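Local coordinates for uncharacterized protein (Corynebacterium diphtheriae NCTC 13129, PDB 3CP3) that is of unknown function but belongs to the pyridoxamine 5'-phosphate oxidase family of FMN-binding split barrels, and so may bind a flavin, at residues V29-V34 with L78-R83; W90-K95 with R132-R137; F43-V48 with V58-A63; D19-L24 with F47-S52. One frame throughout, in Å; residues are numbered along the deposited sequence.

Interaction 1 of 4, residues V29-V34 with L78-R83; sequences VGRLVV and LFEVDR. With ACY (acetic acid), chain B.
A buried salt-bridge network of R31, E80 and D82 sits on one face of this antiparallel strand pair and reaches across the subunit interface. R31 and E80 are directly paired, and their side chains run side by side in the same direction. The R31 chain is extended from CG to NE, which carries the guanidinium along the sheet face to E80 and D82. E80 bends at chi2 (-97°) and turns its carboxylate to meet it. R31 NH1 donates to E80 OE1 over 2.9 Å, on the syn side but tilted out of the carboxylate plane, and the two flat groups are 64° apart. D82 OD2 is 3.5 Å from R31 NH1 and lies well out of the guanidinium plane, so that link is one of charge alone. The stronger polar partner of R31 is D82 of the second subunit, and D82 in turn holds R31 of that subunit.

Backbone bonds join R31 to E80 and V33 to L78. V33 N donates to L78 O over 2.8 Å. On the other face the F79 ring lies under the strand, with R31 N over one ring face. F79 CZ comes within 3.5 Å of G30 CA, where glycine has no side chain to intervene. L32 CD1 touches the edge of the F79 ring at CD1, 4.0 Å away. Two arginines thus meet four carboxylates at the dimer interface and probably offset part of their charge. E80 OE2 and D82 OD2 are just 2.5 Å apart, so a shared proton may account for some of the rest.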
# COMPACT_ATOMS: atom_id res chain seq x y z
N VAL A 29 2.90 2.90 -11.39
CA VAL A 29 1.81 2.43 -10.52
C VAL A 29 2.14 2.70 -9.07
O VAL A 29 3.22 2.35 -8.61
CB VAL A 29 1.52 0.92 -10.71
CG1 VAL A 29 0.41 0.44 -9.78
CG2 VAL A 29 1.14 0.65 -12.15
N GLY A 30 1.19 3.33 -8.35
CA GLY A 30 1.35 3.56 -6.90
C GLY A 30 0.06 3.25 -6.15
O GLY A 30 -0.97 2.93 -6.78
N ARG A 31 0.09 3.34 -4.83
CA ARG A 31 -1.08 2.99 -4.03
C ARG A 31 -1.54 4.17 -3.24
O ARG A 31 -0.75 4.82 -2.55
CB ARG A 31 -0.68 1.88 -3.05
CG ARG A 31 -0.24 0.63 -3.84
CD ARG A 31 0.61 -0.30 -3.12
NE ARG A 31 1.06 -1.24 -4.13
CZ ARG A 31 2.23 -1.12 -4.73
NH1 ARG A 31 3.12 -0.18 -4.30
NH2 ARG A 31 2.54 -1.99 -5.67
N LEU A 32 -2.84 4.45 -3.30
CA LEU A 32 -3.37 5.52 -2.53
C LEU A 32 -3.99 4.95 -1.25
O LEU A 32 -4.82 4.03 -1.31
CB LEU A 32 -4.44 6.25 -3.35
CG LEU A 32 -4.92 7.55 -2.71
CD1 LEU A 32 -3.93 8.71 -2.84
CD2 LEU A 32 -6.25 7.92 -3.33
N VAL A 33 -3.65 5.54 -0.10
CA VAL A 33 -4.30 5.09 1.09
C VAL A 33 -5.25 6.17 1.52
O VAL A 33 -4.83 7.32 1.77
CB VAL A 33 -3.29 4.81 2.23
CG1 VAL A 33 -4.02 4.34 3.45
CG2 VAL A 33 -2.26 3.74 1.76
N VAL A 34 -6.51 5.78 1.69
CA VAL A 34 -7.55 6.71 2.03
C VAL A 34 -8.25 6.29 3.28
O VAL A 34 -8.11 5.14 3.75
CB VAL A 34 -8.63 6.81 0.92
CG1 VAL A 34 -7.99 7.25 -0.40
CG2 VAL A 34 -9.33 5.46 0.74
N LEU A 78 -2.18 8.96 1.99
CA LEU A 78 -0.81 8.62 1.73
C LEU A 78 -0.74 8.10 0.33
O LEU A 78 -1.73 7.56 -0.17
CB LEU A 78 -0.35 7.43 2.61
CG LEU A 78 -0.49 7.47 4.09
CD1 LEU A 78 0.03 6.11 4.63
CD2 LEU A 78 0.29 8.69 4.68
N PHE A 79 0.42 8.21 -0.28
CA PHE A 79 0.68 7.62 -1.58
C PHE A 79 2.00 6.89 -1.51
O PHE A 79 3.04 7.46 -1.07
CB PHE A 79 0.67 8.70 -2.69
CG PHE A 79 0.65 8.12 -4.09
CD1 PHE A 79 -0.53 7.64 -4.63
CD2 PHE A 79 1.81 8.00 -4.85
CE1 PHE A 79 -0.54 7.08 -5.92
CE2 PHE A 79 1.79 7.43 -6.11
CZ PHE A 79 0.62 6.97 -6.63
N GLU A 80 2.00 5.63 -1.95
CA GLU A 80 3.12 4.78 -1.77
C GLU A 80 3.52 4.07 -3.06
O GLU A 80 2.68 3.59 -3.84
CB GLU A 80 2.87 3.73 -0.62
CG GLU A 80 4.12 2.94 -0.19
CD GLU A 80 4.24 1.57 -0.86
OE1 GLU A 80 3.38 1.25 -1.75
OE2 GLU A 80 5.09 0.78 -0.39
N VAL A 81 4.83 4.00 -3.24
CA VAL A 81 5.46 3.19 -4.29
C VAL A 81 6.51 2.32 -3.60
O VAL A 81 7.14 2.73 -2.60
CB VAL A 81 6.05 4.16 -5.37
CG1 VAL A 81 6.84 3.41 -6.39
CG2 VAL A 81 4.96 4.99 -6.03
N ASP A 82 6.70 1.06 -4.05
CA ASP A 82 7.79 0.23 -3.56
C ASP A 82 8.39 -0.70 -4.62
O ASP A 82 7.91 -0.68 -5.77
CB ASP A 82 7.54 -0.55 -2.20
CG ASP A 82 6.36 -1.61 -2.24
OD1 ASP A 82 6.55 -2.82 -2.58
OD2 ASP A 82 5.29 -1.26 -1.76
N ARG A 83 9.45 -1.41 -4.19
CA ARG A 83 10.15 -2.54 -4.90
C ARG A 83 10.99 -3.35 -3.96
O ARG A 83 11.99 -2.88 -3.37
CB ARG A 83 10.99 -2.06 -6.06
CG ARG A 83 10.17 -1.53 -7.21
CD ARG A 83 9.44 -2.65 -7.99
NE ARG A 83 8.83 -2.14 -9.22
CZ ARG A 83 8.14 -2.87 -10.09
NH1 ARG A 83 7.94 -4.18 -9.90
NH2 ARG A 83 7.66 -2.27 -11.18
C ACY B . 4.97 -0.27 -7.49
O ACY B . 4.70 0.87 -7.05
OXT ACY B . 5.09 -0.53 -8.71
CH3 ACY B . 5.18 -1.40 -6.50

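Interaction 2 of 4, residues W90-K95 with R132-R137; sequences WSVVLK and REVSGR
R132 and E133 both face K95 in a classic beta bulge, at one end of an antiparallel strand pair in the sheet of what is probably an FMN-binding split barrel. R132 N and E133 N both donate to K95 O, the first over 2.8 Å and the second over 3.2 Å. The guanidinium of R132 is held by N97 and D76. E133 lies alongside K95, and its OE1 is 3.7 Å from K95 CD. The ammonium of K95 goes on to D39 of the second subunit.

V134 projects from the other face, the one covered by helix 17-25. Its CG1 and CG2 both pack on L94 CD2, and CG1 is also near V92 CG1. S135 returns to the K95 face and exchanges two backbone bonds with V93. Its OG shares a water with V93 O. G136 stands opposite V92 and brings its CA within 3.4 Å of S91 O.

R137 closes the register with two backbone bonds to S91. Its chain bends at chi3 (-91°), which turns the guanidinium back along the strand pair, and NH2 comes to 4.1 Å from V93 CG2. That guanidinium is also salt-bridged to D41 of the second subunit. A water that accepts from R137 NE, 2.9 Å away, donates to S135 O and more weakly to S91 O.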
# COMPACT_ATOMS: atom_id res chain seq x y z
N TRP A 90 13.04 -1.20 -1.37
CA TRP A 90 12.81 0.22 -1.00
C TRP A 90 11.34 0.56 -1.12
O TRP A 90 10.57 -0.13 -1.84
CB TRP A 90 13.61 1.20 -1.90
CG TRP A 90 13.29 1.16 -3.37
CD1 TRP A 90 13.90 0.39 -4.33
CD2 TRP A 90 12.28 1.92 -4.07
NE1 TRP A 90 13.35 0.63 -5.54
CE2 TRP A 90 12.35 1.55 -5.42
CE3 TRP A 90 11.34 2.87 -3.68
CZ2 TRP A 90 11.49 2.08 -6.40
CZ3 TRP A 90 10.49 3.41 -4.63
CH2 TRP A 90 10.58 3.03 -5.99
N SER A 91 10.93 1.60 -0.39
CA SER A 91 9.59 2.16 -0.54
C SER A 91 9.68 3.65 -0.35
O SER A 91 10.55 4.12 0.37
CB SER A 91 8.64 1.64 0.55
OG SER A 91 9.16 1.97 1.83
N VAL A 92 8.75 4.38 -0.96
CA VAL A 92 8.66 5.81 -0.79
C VAL A 92 7.18 6.05 -0.42
O VAL A 92 6.29 5.49 -1.10
CB VAL A 92 9.01 6.55 -2.08
CG1 VAL A 92 8.69 8.13 -1.94
CG2 VAL A 92 10.56 6.33 -2.39
N VAL A 93 6.96 6.80 0.66
CA VAL A 93 5.61 7.17 1.13
C VAL A 93 5.50 8.69 1.06
O VAL A 93 6.32 9.45 1.69
CB VAL A 93 5.38 6.68 2.56
CG1 VAL A 93 3.97 7.19 3.18
CG2 VAL A 93 5.49 5.21 2.62
N LEU A 94 4.49 9.15 0.35
CA LEU A 94 4.16 10.55 0.40
C LEU A 94 2.97 10.78 1.34
O LEU A 94 1.98 10.00 1.31
CB LEU A 94 3.86 11.06 -1.03
CG LEU A 94 4.81 10.70 -2.13
CD1 LEU A 94 4.27 11.35 -3.40
CD2 LEU A 94 6.25 11.25 -1.78
N LYS A 95 3.05 11.80 2.20
CA LYS A 95 1.87 12.29 2.89
C LYS A 95 1.34 13.51 2.16
O LYS A 95 2.13 14.39 1.80
CB LYS A 95 2.20 12.73 4.29
CG LYS A 95 2.56 11.57 5.23
CD LYS A 95 2.38 12.04 6.67
CE LYS A 95 3.07 11.11 7.69
NZ LYS A 95 2.51 9.71 7.66
N ARG A 132 2.98 16.97 1.18
CA ARG A 132 3.42 17.64 2.43
C ARG A 132 4.76 17.04 2.90
O ARG A 132 5.59 17.76 3.48
CB ARG A 132 2.36 17.34 3.50
CG ARG A 132 2.07 18.36 4.57
CD ARG A 132 1.07 17.67 5.62
NE ARG A 132 -0.14 17.25 4.92
CZ ARG A 132 -0.81 16.13 5.15
NH1 ARG A 132 -0.43 15.26 6.07
NH2 ARG A 132 -1.87 15.87 4.43
N GLU A 133 4.94 15.74 2.69
CA GLU A 133 6.11 15.00 3.20
C GLU A 133 6.50 13.85 2.27
O GLU A 133 5.64 13.21 1.64
CB GLU A 133 5.84 14.38 4.60
CG GLU A 133 5.70 15.36 5.76
CD GLU A 133 5.37 14.68 7.10
OE1 GLU A 133 4.33 15.01 7.72
OE2 GLU A 133 6.15 13.82 7.56
N VAL A 134 7.79 13.54 2.25
CA VAL A 134 8.33 12.47 1.41
C VAL A 134 9.13 11.61 2.36
O VAL A 134 9.97 12.14 3.09
CB VAL A 134 9.32 13.07 0.40
CG1 VAL A 134 9.93 11.95 -0.49
CG2 VAL A 134 8.66 14.17 -0.45
N SER A 135 8.85 10.31 2.42
CA SER A 135 9.72 9.43 3.21
C SER A 135 10.19 8.25 2.42
O SER A 135 9.39 7.41 2.05
CB SER A 135 9.00 8.92 4.47
OG SER A 135 8.48 10.03 5.18
N GLY A 136 11.50 8.12 2.24
CA GLY A 136 11.96 6.96 1.47
C GLY A 136 12.75 6.09 2.39
O GLY A 136 13.48 6.58 3.24
N ARG A 137 12.66 4.78 2.19
CA ARG A 137 13.42 3.86 3.03
C ARG A 137 13.95 2.76 2.14
O ARG A 137 13.27 2.36 1.21
CB ARG A 137 12.46 3.24 4.06
CG ARG A 137 11.90 4.26 5.02
CD ARG A 137 10.98 3.62 6.04
NE ARG A 137 9.60 3.61 5.59
CZ ARG A 137 8.55 3.64 6.42
NH1 ARG A 137 8.74 3.69 7.74
NH2 ARG A 137 7.31 3.63 5.94
O HOH W 1 9.12 4.65 2.94
O HOH W 2 7.54 2.43 3.82
O HOH W 3 5.77 10.67 4.07

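Interaction 3 of 4, residues F43-V48 with V58-A63; sequences FPVNFV and VYFRTA
F47 and V58 pack together by apolar contact, as do V45 and F60 and, on the other face, V48 and Y59. V58 CG1 lies 3.7 Å from F47 CB and also reaches the start of the F47 ring. V45 sets both methyls against F60: CG2 is 3.8 Å from F60 CB, and CG1 touches CD1 of the ring. The F60 CG sits between its backbone N and carbonyl carbon (chi1 66°), which brings ring atom CD1 within reach of V45. V48 CG2 meets Y59 CB more loosely, at 4.1 Å. The Y59 hydroxyl is engaged elsewhere, with E106.

Direct hydrogen bonding is confined to V48 and Y59. Each donates its N to the other's O over 3.0 Å. F47 CA adds a CA-H...O contact to Y59 O.

Beyond this pair the strands diverge, and a water takes over. It donates to N46 O over 2.6 Å and accepts from R61 N over 2.9 Å.

The two strands form a beta hairpin. It is a buried part of the curled antiparallel sheet expected of an FMN-binding split barrel.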
# COMPACT_ATOMS: atom_id res chain seq x y z
N PHE A 43 -5.79 1.44 -2.76
CA PHE A 43 -5.93 0.94 -4.10
C PHE A 43 -4.84 1.46 -5.01
O PHE A 43 -4.38 2.58 -4.85
CB PHE A 43 -7.32 1.25 -4.65
CG PHE A 43 -7.71 2.64 -4.53
CD1 PHE A 43 -7.39 3.55 -5.53
CD2 PHE A 43 -8.40 3.07 -3.40
CE1 PHE A 43 -7.76 4.88 -5.40
CE2 PHE A 43 -8.74 4.34 -3.24
CZ PHE A 43 -8.45 5.26 -4.22
N PRO A 44 -4.43 0.65 -5.98
CA PRO A 44 -3.35 1.02 -6.90
C PRO A 44 -3.89 1.95 -7.98
O PRO A 44 -5.07 1.84 -8.35
CB PRO A 44 -2.91 -0.31 -7.48
CG PRO A 44 -4.02 -1.22 -7.27
CD PRO A 44 -4.96 -0.69 -6.26
N VAL A 45 -3.07 2.87 -8.45
CA VAL A 45 -3.47 3.74 -9.55
C VAL A 45 -2.26 3.96 -10.40
O VAL A 45 -1.13 3.85 -9.88
CB VAL A 45 -3.98 5.13 -9.06
CG1 VAL A 45 -5.27 5.00 -8.35
CG2 VAL A 45 -2.92 5.90 -8.17
N ASN A 46 -2.45 4.22 -11.70
CA ASN A 46 -1.36 4.77 -12.54
C ASN A 46 -1.26 6.28 -12.22
O ASN A 46 -2.27 7.01 -12.20
CB ASN A 46 -1.60 4.53 -14.06
CG ASN A 46 -1.41 3.05 -14.48
OD1 ASN A 46 -0.36 2.44 -14.27
ND2 ASN A 46 -2.44 2.48 -15.09
N PHE A 47 -0.05 6.76 -11.98
CA PHE A 47 0.17 8.16 -11.54
C PHE A 47 1.33 8.75 -12.34
O PHE A 47 2.13 8.02 -12.97
CB PHE A 47 0.51 8.19 -10.01
CG PHE A 47 1.91 7.74 -9.72
CD1 PHE A 47 2.95 8.67 -9.56
CD2 PHE A 47 2.21 6.40 -9.66
CE1 PHE A 47 4.26 8.26 -9.39
CE2 PHE A 47 3.53 5.97 -9.43
CZ PHE A 47 4.56 6.90 -9.30
N VAL A 48 1.47 10.06 -12.26
CA VAL A 48 2.69 10.72 -12.69
C VAL A 48 3.05 11.73 -11.61
O VAL A 48 2.17 12.30 -10.96
CB VAL A 48 2.53 11.44 -14.08
CG1 VAL A 48 2.55 10.42 -15.23
CG2 VAL A 48 1.24 12.34 -14.13
N VAL A 58 1.41 14.89 -7.34
CA VAL A 58 1.08 13.66 -8.07
C VAL A 58 -0.28 13.78 -8.69
O VAL A 58 -1.23 14.22 -8.01
CB VAL A 58 1.01 12.44 -7.08
CG1 VAL A 58 0.54 11.14 -7.78
CG2 VAL A 58 2.35 12.26 -6.43
N TYR A 59 -0.40 13.36 -9.95
CA TYR A 59 -1.72 13.24 -10.58
C TYR A 59 -2.04 11.80 -10.88
O TYR A 59 -1.17 11.04 -11.33
CB TYR A 59 -1.74 13.99 -11.93
CG TYR A 59 -1.70 15.47 -11.77
CD1 TYR A 59 -2.88 16.19 -11.53
CD2 TYR A 59 -0.50 16.16 -11.83
CE1 TYR A 59 -2.84 17.58 -11.38
CE2 TYR A 59 -0.48 17.57 -11.71
CZ TYR A 59 -1.64 18.25 -11.46
OH TYR A 59 -1.64 19.63 -11.34
N PHE A 60 -3.31 11.46 -10.70
CA PHE A 60 -3.84 10.20 -11.16
C PHE A 60 -5.28 10.41 -11.61
O PHE A 60 -5.80 11.51 -11.52
CB PHE A 60 -3.65 9.11 -10.05
CG PHE A 60 -4.45 9.35 -8.80
CD1 PHE A 60 -5.75 8.83 -8.69
CD2 PHE A 60 -3.94 10.08 -7.76
CE1 PHE A 60 -6.48 9.04 -7.52
CE2 PHE A 60 -4.70 10.34 -6.61
CZ PHE A 60 -5.95 9.81 -6.49
N ARG A 61 -5.89 9.39 -12.23
CA ARG A 61 -7.24 9.47 -12.69
C ARG A 61 -8.15 8.61 -11.89
O ARG A 61 -7.74 7.56 -11.45
CB ARG A 61 -7.33 8.97 -14.11
CG ARG A 61 -6.67 9.86 -15.06
CD ARG A 61 -6.23 9.06 -16.25
NE ARG A 61 -5.98 9.99 -17.32
CZ ARG A 61 -5.57 9.66 -18.54
NH1 ARG A 61 -5.38 10.62 -19.44
NH2 ARG A 61 -5.35 8.38 -18.84
N THR A 62 -9.40 9.03 -11.77
CA THR A 62 -10.45 8.23 -11.18
C THR A 62 -11.63 8.13 -12.14
O THR A 62 -12.24 9.16 -12.49
CB THR A 62 -10.93 8.78 -9.79
OG1 THR A 62 -11.18 10.19 -9.86
CG2 THR A 62 -9.90 8.57 -8.78
N ALA A 63 -11.91 6.92 -12.62
CA ALA A 63 -13.15 6.69 -13.36
C ALA A 63 -14.32 6.69 -12.40
O ALA A 63 -15.29 7.37 -12.66
CB ALA A 63 -13.12 5.39 -14.16
O HOH W 4 -4.63 7.05 -13.37

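Interaction 4 of 4, residues D19-L24 with F47-S52; sequences DSLSRL and FVLDYS
L24 on helix 17-25 packs against F47 and L49 of strand 39-50, so that the helix packs on the sheet of what is probably an FMN-binding split barrel. The helix and strand segments are 9.7 Å apart at their axes, and no hydrogen bond joins them.

The side chain of L24 can be followed outward. Its CB makes no close approach to the strand. With CG anti to the backbone N (chi1 179°), the chain swings over to the strand, and CG comes to 4.1 Å from F47 CE1. CD2 makes the main contacts: it is 3.7 Å from F47 CE1 and 4.0 Å from L49 CD1. L24 also touches V92 and L94 of strand 89-100, which places it between the helix and the sheet.

One turn earlier, L21 points at the strand. L49 CD2 rests against L21 O. Beside this contact D50 makes an Asx turn, its OD1 accepting from S52 N and S52 OG. R23 NE and NH2 each donate to one oxygen of D19 within the helix.

The F47 ring meets the helix edge-on: L24 O lies in the ring plane, 3.2 Å from F47 CZ.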
# COMPACT_ATOMS: atom_id res chain seq x y z
N ASP A 19 16.48 11.44 -3.87
CA ASP A 19 16.56 10.00 -4.20
C ASP A 19 15.14 9.42 -4.18
O ASP A 19 14.70 8.72 -5.12
CB ASP A 19 17.50 9.33 -3.18
CG ASP A 19 17.86 7.87 -3.52
OD1 ASP A 19 17.60 7.37 -4.66
OD2 ASP A 19 18.33 7.17 -2.59
N SER A 20 14.44 9.66 -3.09
CA SER A 20 13.07 9.19 -2.93
C SER A 20 12.16 9.57 -4.09
O SER A 20 11.44 8.71 -4.68
CB SER A 20 12.50 9.77 -1.62
OG SER A 20 13.11 9.07 -0.54
N LEU A 21 12.17 10.83 -4.42
CA LEU A 21 11.33 11.30 -5.57
C LEU A 21 11.78 10.78 -6.93
O LEU A 21 10.93 10.47 -7.78
CB LEU A 21 11.25 12.82 -5.58
CG LEU A 21 10.49 13.37 -4.37
CD1 LEU A 21 10.66 14.89 -4.37
CD2 LEU A 21 9.03 12.93 -4.39
N SER A 22 13.10 10.67 -7.17
CA SER A 22 13.54 10.01 -8.41
C SER A 22 13.00 8.57 -8.47
O SER A 22 12.47 8.08 -9.52
CB SER A 22 15.05 9.98 -8.48
OG SER A 22 15.57 11.30 -8.44
N ARG A 23 13.11 7.85 -7.38
CA ARG A 23 12.72 6.44 -7.42
C ARG A 23 11.20 6.33 -7.59
O ARG A 23 10.67 5.49 -8.34
CB ARG A 23 13.11 5.72 -6.14
CG ARG A 23 14.66 5.47 -5.99
CD ARG A 23 14.90 4.70 -4.76
NE ARG A 23 16.26 4.89 -4.23
CZ ARG A 23 16.94 3.96 -3.58
NH1 ARG A 23 16.44 2.73 -3.46
NH2 ARG A 23 18.14 4.26 -3.06
N LEU A 24 10.48 7.18 -6.90
CA LEU A 24 9.00 7.18 -7.08
C LEU A 24 8.62 7.46 -8.56
O LEU A 24 7.74 6.77 -9.13
CB LEU A 24 8.39 8.22 -6.13
CG LEU A 24 6.86 8.40 -6.16
CD1 LEU A 24 6.26 8.40 -4.75
CD2 LEU A 24 6.58 9.70 -6.83
N PHE A 47 -0.05 6.76 -11.98
CA PHE A 47 0.17 8.16 -11.54
C PHE A 47 1.33 8.75 -12.34
O PHE A 47 2.13 8.02 -12.97
CB PHE A 47 0.51 8.19 -10.01
CG PHE A 47 1.91 7.74 -9.72
CD1 PHE A 47 2.95 8.67 -9.56
CD2 PHE A 47 2.21 6.40 -9.66
CE1 PHE A 47 4.26 8.26 -9.39
CE2 PHE A 47 3.53 5.97 -9.43
CZ PHE A 47 4.56 6.90 -9.30
N VAL A 48 1.47 10.06 -12.26
CA VAL A 48 2.69 10.72 -12.69
C VAL A 48 3.05 11.73 -11.61
O VAL A 48 2.17 12.30 -10.96
CB VAL A 48 2.53 11.44 -14.08
CG1 VAL A 48 2.55 10.42 -15.23
CG2 VAL A 48 1.24 12.34 -14.13
N LEU A 49 4.36 11.92 -11.42
CA LEU A 49 4.88 12.95 -10.54
C LEU A 49 5.14 14.22 -11.35
O LEU A 49 5.82 14.18 -12.37
CB LEU A 49 6.22 12.46 -9.96
CG LEU A 49 6.95 13.45 -9.04
CD1 LEU A 49 6.13 13.61 -7.71
CD2 LEU A 49 8.35 12.93 -8.73
N ASP A 50 4.60 15.34 -10.87
CA ASP A 50 4.74 16.65 -11.53
C ASP A 50 5.55 17.57 -10.62
O ASP A 50 5.26 17.71 -9.44
CB ASP A 50 3.36 17.25 -11.83
CG ASP A 50 3.45 18.57 -12.61
OD1 ASP A 50 4.49 18.81 -13.26
OD2 ASP A 50 2.48 19.35 -12.59
N TYR A 51 6.54 18.25 -11.21
CA TYR A 51 7.48 19.12 -10.48
C TYR A 51 7.28 20.61 -10.64
O TYR A 51 7.97 21.42 -10.01
CB TYR A 51 8.89 18.81 -10.93
CG TYR A 51 9.51 17.73 -10.11
CD1 TYR A 51 9.57 17.85 -8.72
CD2 TYR A 51 10.02 16.59 -10.71
CE1 TYR A 51 10.12 16.87 -7.95
CE2 TYR A 51 10.59 15.61 -9.95
CZ TYR A 51 10.63 15.76 -8.57
OH TYR A 51 11.18 14.80 -7.78
N SER A 52 6.28 20.91 -11.47
CA SER A 52 6.14 22.23 -12.09
C SER A 52 5.70 23.37 -11.16
O SER A 52 5.76 24.54 -11.55
CB SER A 52 5.20 22.13 -13.29
OG SER A 52 5.80 21.40 -14.34

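How the interactions relate
From the N terminus, helix 17-25 comes first, and interaction 4 closes a loop from it to strand 39-50. Strand 29-36 lies inside that loop but pairs with strand 76-83 in interaction 1, so interactions 1 and 4 cross. Interaction 3 closes the short hairpin of strands 39-50 and 57-62 and is nested within interaction 1. It shares F47 and V48 with interaction 4. Interaction 2 follows in series, joining strand 89-100 to strand 125-139. F79 O to L94 N links interactions 1 and 2, and G30 O to V45 N links 1 and 3. Together they tie the helix to the curled sheet, while interactions 1, 2 and 3 also touch the second subunit.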